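Local coordinates for WYL1 (Ruminococcus sp., PDB 6OAW), which acts as a WYL-domain accessory protein that modulates the Type VI-D CRISPR-Cas system, at residues 5-10 with 146-151; 117-122 with 154-159; 204-209 with 220-225. One frame throughout, in Å; residues are numbered along the deposited sequence.

Interaction 1 of 3, residues 5-10 with 146-151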
ATOM      1  N   PRO B   5      14.705  22.243  31.432  1.00 81.85           N
ATOM      2  CA  PRO B   5      14.989  21.307  30.343  1.00 80.43           C
ATOM      3  C   PRO B   5      15.716  21.930  29.154  1.00 80.48           C
ATOM      4  O   PRO B   5      15.514  23.105  28.837  1.00 79.79           O
ATOM      5  CB  PRO B   5      13.584  20.885  29.863  1.00 77.09           C
ATOM      6  CG  PRO B   5      12.716  22.110  30.145  1.00 77.12           C
ATOM      7  CD  PRO B   5      13.311  22.738  31.390  1.00 79.71           C
ATOM      8  N   PRO B   6      16.480  21.126  28.382  1.00 81.65           N
ATOM      9  CA  PRO B   6      16.957  21.566  27.073  1.00 81.01           C
ATOM     10  C   PRO B   6      15.733  21.780  26.172  1.00 77.24           C
ATOM     11  O   PRO B   6      14.710  21.150  26.398  1.00 74.43           O
ATOM     12  CB  PRO B   6      17.839  20.409  26.585  1.00 82.31           C
ATOM     13  CG  PRO B   6      17.315  19.182  27.328  1.00 81.66           C
ATOM     14  CD  PRO B   6      16.771  19.705  28.645  1.00 83.45           C
ATOM     15  N   SER B   7      15.866  22.650  25.173  1.00 77.82           N
ATOM     16  CA  SER B   7      14.813  22.942  24.162  1.00 75.41           C
ATOM     17  C   SER B   7      14.994  22.105  22.884  1.00 73.68           C
ATOM     18  O   SER B   7      13.969  21.829  22.233  1.00 73.12           O
ATOM     19  CB  SER B   7      14.778  24.411  23.860  1.00 75.81           C
ATOM     20  OG  SER B   7      16.066  24.886  23.494  1.00 76.57           O
ATOM     21  N   THR B   8      16.215  21.671  22.546  1.00 76.36           N
ATOM     22  CA  THR B   8      16.516  21.036  21.226  1.00 73.52           C
ATOM     23  C   THR B   8      17.043  19.602  21.385  1.00 71.77           C
ATOM     24  O   THR B   8      17.592  19.264  22.459  1.00 72.04           O
ATOM     25  CB  THR B   8      17.488  21.906  20.421  1.00 75.28           C
ATOM     26  OG1 THR B   8      18.744  21.930  21.088  1.00 79.95           O
ATOM     27  CG2 THR B   8      16.991  23.320  20.240  1.00 75.16           C
ATOM     28  N   PHE B   9      16.868  18.791  20.337  1.00 68.00           N
ATOM     29  CA  PHE B   9      17.291  17.366  20.299  1.00 65.99           C
ATOM     30  C   PHE B   9      18.771  17.248  20.636  1.00 68.33           C
ATOM     31  O   PHE B   9      19.155  16.318  21.352  1.00 68.97           O
ATOM     32  CB  PHE B   9      17.029  16.770  18.918  1.00 62.40           C
ATOM     33  CG  PHE B   9      15.565  16.542  18.642  1.00 58.38           C
ATOM     34  CD1 PHE B   9      14.872  15.588  19.368  1.00 57.41           C
ATOM     35  CD2 PHE B   9      14.903  17.258  17.663  1.00 56.39           C
ATOM     36  CE1 PHE B   9      13.536  15.338  19.116  1.00 55.83           C
ATOM     37  CE2 PHE B   9      13.558  17.029  17.425  1.00 55.83           C
ATOM     38  CZ  PHE B   9      12.880  16.057  18.141  1.00 55.44           C
ATOM     39  N   LEU B  10      19.568  18.157  20.078  1.00 70.48           N
ATOM     40  CA  LEU B  10      21.041  18.206  20.224  1.00 72.98           C
ATOM     41  C   LEU B  10      21.435  19.625  20.611  1.00 76.36           C
ATOM     42  O   LEU B  10      20.800  20.583  20.170  1.00 76.83           O
ATOM     43  CB  LEU B  10      21.690  17.796  18.900  1.00 72.79           C
ATOM     44  CG  LEU B  10      21.452  16.356  18.448  1.00 71.03           C
ATOM     45  CD1 LEU B  10      22.027  16.134  17.053  1.00 70.57           C
ATOM     46  CD2 LEU B  10      22.054  15.366  19.434  1.00 72.73           C
ATOM     47  N   SER B 146      19.829  20.836  16.027  1.00 67.69           N
ATOM     48  CA  SER B 146      20.147  21.695  17.200  1.00 71.84           C
ATOM     49  C   SER B 146      19.470  23.068  17.061  1.00 72.34           C
ATOM     50  O   SER B 146      19.663  23.903  17.959  1.00 77.03           O
ATOM     51  CB  SER B 146      21.652  21.836  17.376  1.00 73.26           C
ATOM     52  OG  SER B 146      22.226  22.393  16.202  1.00 73.22           O
ATOM     53  N   SER B 147      18.735  23.320  15.971  1.00 71.42           N
ATOM     54  CA  SER B 147      18.086  24.631  15.702  1.00 71.36           C
ATOM     55  C   SER B 147      16.789  24.732  16.499  1.00 69.49           C
ATOM     56  O   SER B 147      16.345  23.711  17.053  1.00 67.99           O
ATOM     57  CB  SER B 147      17.809  24.842  14.239  1.00 70.32           C
ATOM     58  OG  SER B 147      16.742  24.015  13.825  1.00 67.34           O
ATOM     59  N   ASP B 148      16.188  25.918  16.485  1.00 69.98           N
ATOM     60  CA  ASP B 148      14.894  26.200  17.157  1.00 70.58           C
ATOM     61  C   ASP B 148      13.740  25.899  16.189  1.00 67.43           C
ATOM     62  O   ASP B 148      12.600  26.188  16.539  1.00 66.26           O
ATOM     63  CB  ASP B 148      14.903  27.639  17.699  1.00 73.50           C
ATOM     64  CG  ASP B 148      15.952  27.867  18.780  1.00 77.42           C
ATOM     65  OD1 ASP B 148      16.065  26.991  19.667  1.00 77.29           O
ATOM     66  OD2 ASP B 148      16.675  28.898  18.717  1.00 80.07           O
ATOM     67  N   ASP B 149      14.019  25.339  15.005  1.00 66.66           N
ATOM     68  CA  ASP B 149      13.019  25.193  13.914  1.00 62.95           C
ATOM     69  C   ASP B 149      12.390  23.800  13.961  1.00 59.66           C
ATOM     70  O   ASP B 149      11.817  23.390  12.948  1.00 60.69           O
ATOM     71  CB  ASP B 149      13.650  25.485  12.552  1.00 65.18           C
ATOM     72  CG  ASP B 149      13.995  26.948  12.336  1.00 68.65           C
ATOM     73  OD1 ASP B 149      13.208  27.801  12.748  1.00 70.04           O
ATOM     74  OD2 ASP B 149      15.037  27.221  11.758  1.00 73.00           O
ATOM     75  N   LEU B 150      12.476  23.098  15.087  1.00 59.31           N
ATOM     76  CA  LEU B 150      11.818  21.782  15.329  1.00 57.03           C
ATOM     77  C   LEU B 150      11.024  21.860  16.642  1.00 56.49           C
ATOM     78  O   LEU B 150      11.007  20.861  17.407  1.00 56.32           O
ATOM     79  CB  LEU B 150      12.911  20.705  15.391  1.00 58.06           C
ATOM     80  CG  LEU B 150      13.458  20.272  14.028  1.00 58.07           C
ATOM     81  CD1 LEU B 150      14.705  19.405  14.179  1.00 59.63           C
ATOM     82  CD2 LEU B 150      12.388  19.530  13.246  1.00 56.73           C
ATOM     83  N   TYR B 151      10.442  23.026  16.923  1.00 56.67           N
ATOM     84  CA  TYR B 151       9.767  23.325  18.210  1.00 58.84           C
ATOM     85  C   TYR B 151       8.815  22.177  18.588  1.00 56.52           C
ATOM     86  O   TYR B 151       8.932  21.625  19.681  1.00 55.53           O
ATOM     87  CB  TYR B 151       9.063  24.685  18.110  1.00 61.62           C
ATOM     88  CG  TYR B 151       8.377  25.151  19.371  1.00 63.11           C
ATOM     89  CD1 TYR B 151       9.092  25.495  20.509  1.00 65.67           C
ATOM     90  CD2 TYR B 151       6.994  25.252  19.412  1.00 63.04           C
ATOM     91  CE1 TYR B 151       8.443  25.900  21.664  1.00 67.16           C
ATOM     92  CE2 TYR B 151       6.329  25.655  20.552  1.00 64.32           C
ATOM     93  CZ  TYR B 151       7.057  25.982  21.681  1.00 66.72           C
ATOM     94  OH  TYR B 151       6.374  26.359  22.799  1.00 70.55           O
TER

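Interaction 2 of 3, residues 117-122 with 154-159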
ATOM      1  N   LYS B 117      -1.694  13.362  21.180  1.00 54.04           N
ATOM      2  CA  LYS B 117      -2.095  12.162  20.394  1.00 52.89           C
ATOM      3  C   LYS B 117      -0.889  11.706  19.557  1.00 51.65           C
ATOM      4  O   LYS B 117      -0.718  10.475  19.379  1.00 49.79           O
ATOM      5  CB  LYS B 117      -3.371  12.472  19.600  1.00 52.87           C
ATOM      6  CG  LYS B 117      -3.654  11.631  18.361  1.00 52.70           C
ATOM      7  CD  LYS B 117      -5.115  11.766  17.853  1.00 52.09           C
ATOM      8  N   LEU B 118      -0.075  12.637  19.065  1.00 50.31           N
ATOM      9  CA  LEU B 118       1.157  12.275  18.322  1.00 51.62           C
ATOM     10  C   LEU B 118       2.194  11.680  19.300  1.00 55.32           C
ATOM     11  O   LEU B 118       2.812  10.676  18.947  1.00 55.90           O
ATOM     12  CB  LEU B 118       1.688  13.487  17.548  1.00 50.87           C
ATOM     13  CG  LEU B 118       0.816  13.946  16.371  1.00 49.01           C
ATOM     14  CD1 LEU B 118       1.346  15.239  15.777  1.00 47.21           C
ATOM     15  CD2 LEU B 118       0.699  12.863  15.305  1.00 48.65           C
ATOM     16  N   SER B 119       2.347  12.236  20.499  1.00 55.31           N
ATOM     17  CA  SER B 119       3.191  11.662  21.574  1.00 60.80           C
ATOM     18  C   SER B 119       2.784  10.212  21.853  1.00 62.72           C
ATOM     19  O   SER B 119       3.669   9.338  21.833  1.00 64.87           O
ATOM     20  CB  SER B 119       3.134  12.481  22.814  1.00 62.77           C
ATOM     21  OG  SER B 119       3.621  13.781  22.533  1.00 65.57           O
ATOM     22  N   ALA B 120       1.502   9.961  22.097  1.00 63.30           N
ATOM     23  CA  ALA B 120       0.987   8.615  22.449  1.00 64.01           C
ATOM     24  C   ALA B 120       1.257   7.644  21.296  1.00 62.75           C
ATOM     25  O   ALA B 120       1.599   6.496  21.590  1.00 63.94           O
ATOM     26  CB  ALA B 120      -0.477   8.655  22.815  1.00 62.50           C
ATOM     27  N   LYS B 121       1.135   8.093  20.045  1.00 61.37           N
ATOM     28  CA  LYS B 121       1.263   7.229  18.844  1.00 61.95           C
ATOM     29  C   LYS B 121       2.713   6.758  18.636  1.00 64.41           C
ATOM     30  O   LYS B 121       2.886   5.545  18.375  1.00 64.20           O
ATOM     31  CB  LYS B 121       0.824   7.973  17.586  1.00 61.40           C
ATOM     32  CG  LYS B 121       0.792   7.127  16.323  1.00 61.35           C
ATOM     33  CD  LYS B 121       1.279   7.877  15.136  1.00 59.83           C
ATOM     34  CE  LYS B 121       0.957   7.163  13.847  1.00 59.60           C
ATOM     35  NZ  LYS B 121       1.251   8.021  12.679  1.00 59.81           N
ATOM     36  N   TYR B 122       3.701   7.658  18.731  1.00 64.00           N
ATOM     37  CA  TYR B 122       5.146   7.348  18.558  1.00 65.70           C
ATOM     38  C   TYR B 122       5.803   6.981  19.903  1.00 68.45           C
ATOM     39  O   TYR B 122       7.003   6.753  19.894  1.00 69.50           O
ATOM     40  CB  TYR B 122       5.855   8.515  17.856  1.00 62.67           C
ATOM     41  CG  TYR B 122       5.359   8.772  16.453  1.00 58.64           C
ATOM     42  CD1 TYR B 122       5.499   7.820  15.454  1.00 57.45           C
ATOM     43  CD2 TYR B 122       4.734   9.964  16.120  1.00 57.38           C
ATOM     44  CE1 TYR B 122       5.022   8.042  14.168  1.00 54.66           C
ATOM     45  CE2 TYR B 122       4.244  10.207  14.846  1.00 55.28           C
ATOM     46  CZ  TYR B 122       4.403   9.245  13.859  1.00 54.99           C
ATOM     47  OH  TYR B 122       3.915   9.488  12.607  1.00 52.08           O
ATOM     48  N   ASN B 154      10.302  18.508  19.063  1.00 54.64           N
ATOM     49  CA  ASN B 154      10.989  18.422  20.387  1.00 58.43           C
ATOM     50  C   ASN B 154       9.973  18.053  21.484  1.00 59.49           C
ATOM     51  O   ASN B 154      10.322  17.245  22.374  1.00 58.89           O
ATOM     52  CB  ASN B 154      11.761  19.709  20.693  1.00 58.62           C
ATOM     53  CG  ASN B 154      13.125  19.718  20.042  1.00 59.05           C
ATOM     54  OD1 ASN B 154      13.974  18.918  20.401  1.00 60.05           O
ATOM     55  ND2 ASN B 154      13.340  20.597  19.077  1.00 57.58           N
ATOM     56  N   LYS B 155       8.754  18.586  21.400  1.00 58.36           N
ATOM     57  CA  LYS B 155       7.678  18.340  22.391  1.00 60.05           C
ATOM     58  C   LYS B 155       7.072  16.955  22.166  1.00 56.59           C
ATOM     59  O   LYS B 155       6.940  16.203  23.141  1.00 56.51           O
ATOM     60  CB  LYS B 155       6.595  19.421  22.300  1.00 62.13           C
ATOM     61  CG  LYS B 155       6.932  20.764  22.951  1.00 64.74           C
ATOM     62  CD  LYS B 155       5.770  21.742  22.813  1.00 66.15           C
ATOM     63  CE  LYS B 155       6.113  23.164  23.202  1.00 69.35           C
ATOM     64  NZ  LYS B 155       5.403  23.567  24.433  1.00 71.55           N
ATOM     65  N   VAL B 156       6.741  16.613  20.921  1.00 54.36           N
ATOM     66  CA  VAL B 156       6.110  15.299  20.579  1.00 51.73           C
ATOM     67  C   VAL B 156       7.049  14.149  20.961  1.00 51.31           C
ATOM     68  O   VAL B 156       6.536  13.130  21.483  1.00 49.98           O
ATOM     69  CB  VAL B 156       5.700  15.229  19.101  1.00 49.54           C
ATOM     70  CG1 VAL B 156       5.402  13.796  18.672  1.00 48.69           C
ATOM     71  CG2 VAL B 156       4.474  16.124  18.845  1.00 48.61           C
ATOM     72  N   TYR B 157       8.348  14.291  20.699  1.00 50.91           N
ATOM     73  CA  TYR B 157       9.332  13.179  20.859  1.00 53.09           C
ATOM     74  C   TYR B 157      10.125  13.374  22.167  1.00 56.46           C
ATOM     75  O   TYR B 157      11.126  12.665  22.346  1.00 58.72           O
ATOM     76  CB  TYR B 157      10.191  13.072  19.596  1.00 50.85           C
ATOM     77  CG  TYR B 157       9.391  12.812  18.342  1.00 48.22           C
ATOM     78  CD1 TYR B 157       8.690  11.625  18.171  1.00 47.79           C
ATOM     79  CD2 TYR B 157       9.328  13.750  17.329  1.00 47.32           C
ATOM     80  CE1 TYR B 157       7.946  11.371  17.031  1.00 46.03           C
ATOM     81  CE2 TYR B 157       8.569  13.524  16.188  1.00 45.90           C
ATOM     82  CZ  TYR B 157       7.892  12.326  16.033  1.00 45.58           C
ATOM     83  OH  TYR B 157       7.147  12.098  14.917  1.00 45.83           O
ATOM     84  N   SER B 158       9.657  14.267  23.058  1.00 57.44           N
ATOM     85  CA  SER B 158      10.283  14.593  24.367  1.00 60.15           C
ATOM     86  C   SER B 158      11.807  14.716  24.216  1.00 61.30           C
ATOM     87  O   SER B 158      12.516  13.973  24.905  1.00 60.98           O
ATOM     88  CB  SER B 158       9.919  13.552  25.402  1.00 61.16           C
ATOM     89  OG  SER B 158       8.509  13.392  25.459  1.00 60.24           O
ATOM     90  N   LEU B 159      12.286  15.563  23.295  1.00 62.52           N
ATOM     91  CA  LEU B 159      13.727  15.902  23.105  1.00 66.15           C
ATOM     92  C   LEU B 159      14.574  14.654  22.782  1.00 66.76           C
ATOM     93  O   LEU B 159      15.802  14.756  22.893  1.00 68.96           O
ATOM     94  CB  LEU B 159      14.239  16.580  24.384  1.00 70.62           C
ATOM     95  CG  LEU B 159      13.443  17.811  24.831  1.00 72.14           C
ATOM     96  CD1 LEU B 159      13.678  18.149  26.295  1.00 77.63           C
ATOM     97  CD2 LEU B 159      13.766  19.010  23.959  1.00 71.92           C
TER

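Interaction 3 of 3, residues 204-209 with 220-225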
ATOM      1  N   TYR B 204       6.634  31.060 -21.162  1.00 82.32           N
ATOM      2  CA  TYR B 204       7.674  31.977 -21.692  1.00 85.03           C
ATOM      3  C   TYR B 204       9.024  31.252 -21.790  1.00 81.89           C
ATOM      4  O   TYR B 204       9.825  31.575 -22.708  1.00 82.69           O
ATOM      5  CB  TYR B 204       7.807  33.198 -20.777  1.00 89.64           C
ATOM      6  CG  TYR B 204       7.017  34.403 -21.215  1.00 95.28           C
ATOM      7  CD1 TYR B 204       7.052  34.819 -22.538  1.00 98.90           C
ATOM      8  CD2 TYR B 204       6.282  35.162 -20.314  1.00 97.91           C
ATOM      9  CE1 TYR B 204       6.361  35.941 -22.966  1.00103.54           C
ATOM     10  CE2 TYR B 204       5.583  36.289 -20.724  1.00102.94           C
ATOM     11  CZ  TYR B 204       5.623  36.680 -22.057  1.00105.65           C
ATOM     12  OH  TYR B 204       4.955  37.781 -22.515  1.00110.10           O
ATOM     13  N   SER B 205       9.281  30.299 -20.880  1.00 76.29           N
ATOM     14  CA  SER B 205      10.642  29.763 -20.616  1.00 74.40           C
ATOM     15  C   SER B 205      10.685  28.231 -20.685  1.00 69.34           C
ATOM     16  O   SER B 205       9.655  27.565 -20.466  1.00 65.99           O
ATOM     17  CB  SER B 205      11.155  30.263 -19.293  1.00 75.39           C
ATOM     18  OG  SER B 205      10.948  31.661 -19.159  1.00 80.54           O
ATOM     19  N   PHE B 206      11.871  27.701 -20.972  1.00 68.49           N
ATOM     20  CA  PHE B 206      12.223  26.264 -20.912  1.00 65.37           C
ATOM     21  C   PHE B 206      13.351  26.112 -19.894  1.00 64.91           C
ATOM     22  O   PHE B 206      13.992  27.136 -19.586  1.00 66.68           O
ATOM     23  CB  PHE B 206      12.644  25.747 -22.292  1.00 65.66           C
ATOM     24  CG  PHE B 206      13.974  26.266 -22.791  1.00 68.47           C
ATOM     25  CD1 PHE B 206      14.062  27.453 -23.502  1.00 71.77           C
ATOM     26  CD2 PHE B 206      15.137  25.543 -22.569  1.00 68.18           C
ATOM     27  CE1 PHE B 206      15.286  27.912 -23.962  1.00 74.94           C
ATOM     28  CE2 PHE B 206      16.363  26.003 -23.014  1.00 71.33           C
ATOM     29  CZ  PHE B 206      16.432  27.187 -23.716  1.00 74.99           C
ATOM     30  N   ILE B 207      13.560  24.891 -19.389  1.00 62.70           N
ATOM     31  CA  ILE B 207      14.820  24.472 -18.705  1.00 63.92           C
ATOM     32  C   ILE B 207      15.531  23.419 -19.563  1.00 65.09           C
ATOM     33  O   ILE B 207      14.846  22.602 -20.247  1.00 62.90           O
ATOM     34  CB  ILE B 207      14.581  23.933 -17.279  1.00 60.89           C
ATOM     35  CG1 ILE B 207      13.776  22.629 -17.284  1.00 57.42           C
ATOM     36  CG2 ILE B 207      13.958  25.002 -16.403  1.00 61.60           C
ATOM     37  CD1 ILE B 207      13.445  22.097 -15.915  1.00 55.25           C
ATOM     38  N   TYR B 208      16.862  23.430 -19.504  1.00 68.16           N
ATOM     39  CA  TYR B 208      17.728  22.332 -19.977  1.00 68.86           C
ATOM     40  C   TYR B 208      17.651  21.255 -18.904  1.00 68.47           C
ATOM     41  O   TYR B 208      17.524  21.612 -17.708  1.00 71.56           O
ATOM     42  CB  TYR B 208      19.161  22.818 -20.205  1.00 73.13           C
ATOM     43  CG  TYR B 208      19.414  23.642 -21.451  1.00 75.45           C
ATOM     44  CD1 TYR B 208      19.453  23.049 -22.709  1.00 75.38           C
ATOM     45  CD2 TYR B 208      19.656  25.008 -21.384  1.00 78.31           C
ATOM     46  CE1 TYR B 208      19.706  23.785 -23.861  1.00 77.23           C
ATOM     47  CE2 TYR B 208      19.907  25.758 -22.527  1.00 80.69           C
ATOM     48  CZ  TYR B 208      19.937  25.148 -23.772  1.00 80.23           C
ATOM     49  OH  TYR B 208      20.192  25.897 -24.893  1.00 82.63           O
ATOM     50  N   ALA B 209      17.677  19.983 -19.298  1.00 67.41           N
ATOM     51  CA  ALA B 209      17.782  18.849 -18.350  1.00 64.67           C
ATOM     52  C   ALA B 209      18.491  17.672 -19.012  1.00 64.07           C
ATOM     53  O   ALA B 209      18.518  17.598 -20.243  1.00 63.66           O
ATOM     54  CB  ALA B 209      16.419  18.455 -17.857  1.00 63.11           C
ATOM     55  N   ARG B 220      21.398  16.000 -22.970  1.00 71.31           N
ATOM     56  CA  ARG B 220      20.963  17.367 -22.584  1.00 71.52           C
ATOM     57  C   ARG B 220      19.843  17.795 -23.534  1.00 70.02           C
ATOM     58  O   ARG B 220      20.126  18.002 -24.728  1.00 72.88           O
ATOM     59  CB  ARG B 220      22.133  18.357 -22.617  1.00 76.60           C
ATOM     60  CG  ARG B 220      21.764  19.782 -22.207  1.00 78.48           C
ATOM     61  CD  ARG B 220      22.798  20.502 -21.342  1.00 81.65           C
ATOM     62  NE  ARG B 220      23.097  21.892 -21.712  1.00 85.45           N
ATOM     63  CZ  ARG B 220      22.981  22.961 -20.913  1.00 86.75           C
ATOM     64  NH1 ARG B 220      22.564  22.845 -19.658  1.00 85.54           N
ATOM     65  NH2 ARG B 220      23.323  24.150 -21.373  1.00 88.48           N
ATOM     66  N   ILE B 221      18.618  17.909 -23.009  1.00 66.91           N
ATOM     67  CA  ILE B 221      17.381  18.270 -23.762  1.00 64.55           C
ATOM     68  C   ILE B 221      16.788  19.541 -23.148  1.00 64.84           C
ATOM     69  O   ILE B 221      17.271  19.978 -22.080  1.00 65.08           O
ATOM     70  CB  ILE B 221      16.379  17.103 -23.769  1.00 60.76           C
ATOM     71  CG1 ILE B 221      15.838  16.781 -22.377  1.00 58.39           C
ATOM     72  CG2 ILE B 221      17.005  15.880 -24.409  1.00 61.54           C
ATOM     73  CD1 ILE B 221      14.683  15.790 -22.388  1.00 55.88           C
ATOM     74  N   ARG B 222      15.788  20.109 -23.820  1.00 64.52           N
ATOM     75  CA  ARG B 222      15.026  21.293 -23.358  1.00 64.49           C
ATOM     76  C   ARG B 222      13.613  20.834 -23.001  1.00 61.88           C
ATOM     77  O   ARG B 222      12.995  20.117 -23.815  1.00 61.53           O
ATOM     78  CB  ARG B 222      15.056  22.382 -24.426  1.00 67.15           C
ATOM     79  CG  ARG B 222      16.451  22.941 -24.667  1.00 70.92           C
ATOM     80  CD  ARG B 222      16.447  24.118 -25.619  1.00 73.53           C
ATOM     81  NE  ARG B 222      16.155  23.647 -26.961  1.00 74.04           N
ATOM     82  CZ  ARG B 222      15.609  24.385 -27.926  1.00 76.53           C
ATOM     83  NH1 ARG B 222      15.261  25.642 -27.706  1.00 77.81           N
ATOM     84  NH2 ARG B 222      15.394  23.849 -29.114  1.00 77.04           N
ATOM     85  N   LEU B 223      13.159  21.184 -21.793  1.00 60.64           N
ATOM     86  CA  LEU B 223      11.811  20.850 -21.277  1.00 57.33           C
ATOM     87  C   LEU B 223      11.039  22.133 -21.022  1.00 57.20           C
ATOM     88  O   LEU B 223      11.618  23.067 -20.466  1.00 58.10           O
ATOM     89  CB  LEU B 223      11.933  20.093 -19.961  1.00 56.39           C
ATOM     90  CG  LEU B 223      12.712  18.785 -20.013  1.00 55.99           C
ATOM     91  CD1 LEU B 223      12.809  18.203 -18.616  1.00 54.65           C
ATOM     92  CD2 LEU B 223      12.056  17.797 -20.964  1.00 55.06           C
ATOM     93  N   ILE B 224       9.755  22.127 -21.372  1.00 57.25           N
ATOM     94  CA  ILE B 224       8.740  23.109 -20.901  1.00 58.23           C
ATOM     95  C   ILE B 224       7.799  22.332 -19.991  1.00 56.25           C
ATOM     96  O   ILE B 224       6.915  21.635 -20.481  1.00 56.06           O
ATOM     97  CB  ILE B 224       8.005  23.785 -22.075  1.00 60.08           C
ATOM     98  CG1 ILE B 224       8.977  24.358 -23.116  1.00 61.91           C
ATOM     99  CG2 ILE B 224       7.066  24.859 -21.528  1.00 61.77           C
ATOM    100  CD1 ILE B 224       8.314  24.846 -24.383  1.00 63.29           C
ATOM    101  N   PRO B 225       8.021  22.342 -18.659  1.00 55.49           N
ATOM    102  CA  PRO B 225       7.226  21.538 -17.735  1.00 53.06           C
ATOM    103  C   PRO B 225       5.741  21.901 -17.797  1.00 52.13           C
ATOM    104  O   PRO B 225       5.446  23.056 -17.983  1.00 54.09           O
ATOM    105  CB  PRO B 225       7.770  21.912 -16.347  1.00 53.96           C
ATOM    106  CG  PRO B 225       9.161  22.433 -16.628  1.00 55.91           C
ATOM    107  CD  PRO B 225       9.040  23.141 -17.962  1.00 57.37           C
TER

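Interaction 1 of 3, residues 5-10 with 146-151
Leu10 O is approached from both segments, by one hydrogen bond and one weaker CA-H...O contact. Thr8 OG1 donates the hydrogen bond to Leu10 O at 2.6 Å, within the N-terminal loop. From 146-151, Ser146 CA brings the CA-H...O contact to Leu10 O at 3.2 Å. The threonine hydroxyl sits above the carbonyl plane, 47° out of it. Its torsion explains this: OG1 lies between the backbone N and the carbonyl carbon (chi1 66°), reaching forward to the carbonyl of Leu10. The same rotation points the methyl across the contact. Thr8 CG2 rests on two successive carbonyl oxygens, 3.3 Å from Ser147 O and 3.6 Å from Ser146 O. Asp148 OD1 reaches the same Thr8 CG2 at 3.8 Å. Ser146 OG takes no part here; it hydrogen-bonds back to helix 139-145, with Tyr142 O its stronger partner.

The Phe9-Leu150 part of the contact is apolar. Leu150 CD1 meets the edge of the Phe9 ring at CD2, 4.1 Å away, and the two side chains cross at about a right angle. The Phe9 ring also stacks with Phe164 of helix 161-172. Ser147 OG bonds to Thr144 O and accepts from Asp149 N at 3.2 Å. This is an ST turn, in a helix-to-helix connection: it leaves helix 139-145 and leads to Leu150, the N-cap of helix 151-156.

Interaction 2 of 3, residues 117-122 with 154-159
A tyrosine hydroxyl lies over the face of another tyrosine. Tyr157 OH sits 3.4 Å from Tyr122 CD2, above the ring, while it is hydrogen-bonded to Ala89 O. The two rings meet obliquely, with planes at 49° and centroids 5.6 Å apart. Tyr157 CE1 also touches Tyr122 CB at 3.6 Å. The opposite face of Tyr122 carries Lys121 CD. That lysine folds along its own neighbour, and Lys121 NZ bonds to Tyr122 OH at 3.0 Å. With an alanine here, the Tyr157 hydroxyl would probably lose the ring it lies over, and Lys121 NZ its phenol oxygen.

Residues 154-159 carry the end of helix 151-156, which closes in a Schellman motif, with Leu159 N bonded to Asn154 O at 2.7 Å and Ser158 as the C-prime residue. It packs against the last turns of helix 104-122. Val156 fills the junction. Its CG1 is anti to the backbone N (chi1 165°), which places it 3.9 Å from Leu118 CB and over the centre of the Tyr157 ring. Ser119 OG lies 3.2 Å from Val156 O, but Ile115 O in its own helix competes for the same proton.

Interaction 3 of 3, residues 204-209 with 220-225
Strands 205-209 and 220-225 run antiparallel, at 141° between their directions, and pair Ile207 with Leu223 and Ala209 with Ile221 through two hydrogen bonds each. Leu223 N to Ile207 O is the shortest at 2.7 Å and almost straight. Between these pairs, Tyr208 and Arg222 form a non-hydrogen-bonded pair with side chains on one face of the sheet.

Tyr208 is packed on both faces. The guanidinium of Arg220 lies flat on one, with CZ 4.0 Å from the ring centroid and planes at 12°, a cation-pi stack. Phe206 CE2 meets the opposite face toward its rim. Arg222 runs alongside Tyr208, with its CG 3.5 Å from Tyr208 CE1. Its CD then passes over the Phe206 face, 3.2 Å from Phe206 CE2. A bend at chi3 (-71°) turns the guanidinium nearly perpendicular to that ring. There it makes salt bridges to Glu275 and Asp244.

On the other face, Ala209 CB touches Leu223 CD1 at 3.7 Å, and Ile207 packs on Val195 of helix 186-199. The two faces differ in chemistry: Ile207, Ala209, Ile221 and Leu223 make an aliphatic side, Phe206, Tyr208 and the arginines one of rings and charge, with Arg222 probably balanced by its two carboxylates.

Interactions 1 and 2 are neighbours, with centres about 14 Å apart. Their segments alternate along the chain: 5-10, 117-122, 146-151, then 154-159. Helix 151-156 joins them, since interaction 1 holds its start and interaction 2 its end. They touch where Phe9 N lies 2.9 Å from Asn154 OD1. Together they bring the N-terminal loop and helix 104-122 against one short helix in the mainly helical N-terminal part. Interaction 3 comes later in the chain. Its centre is about 41 Å from that of interaction 1 and 44 Å from that of interaction 2. It lies in the antiparallel sheet, probably part of the WYL domain, so it belongs to a separate part of the fold.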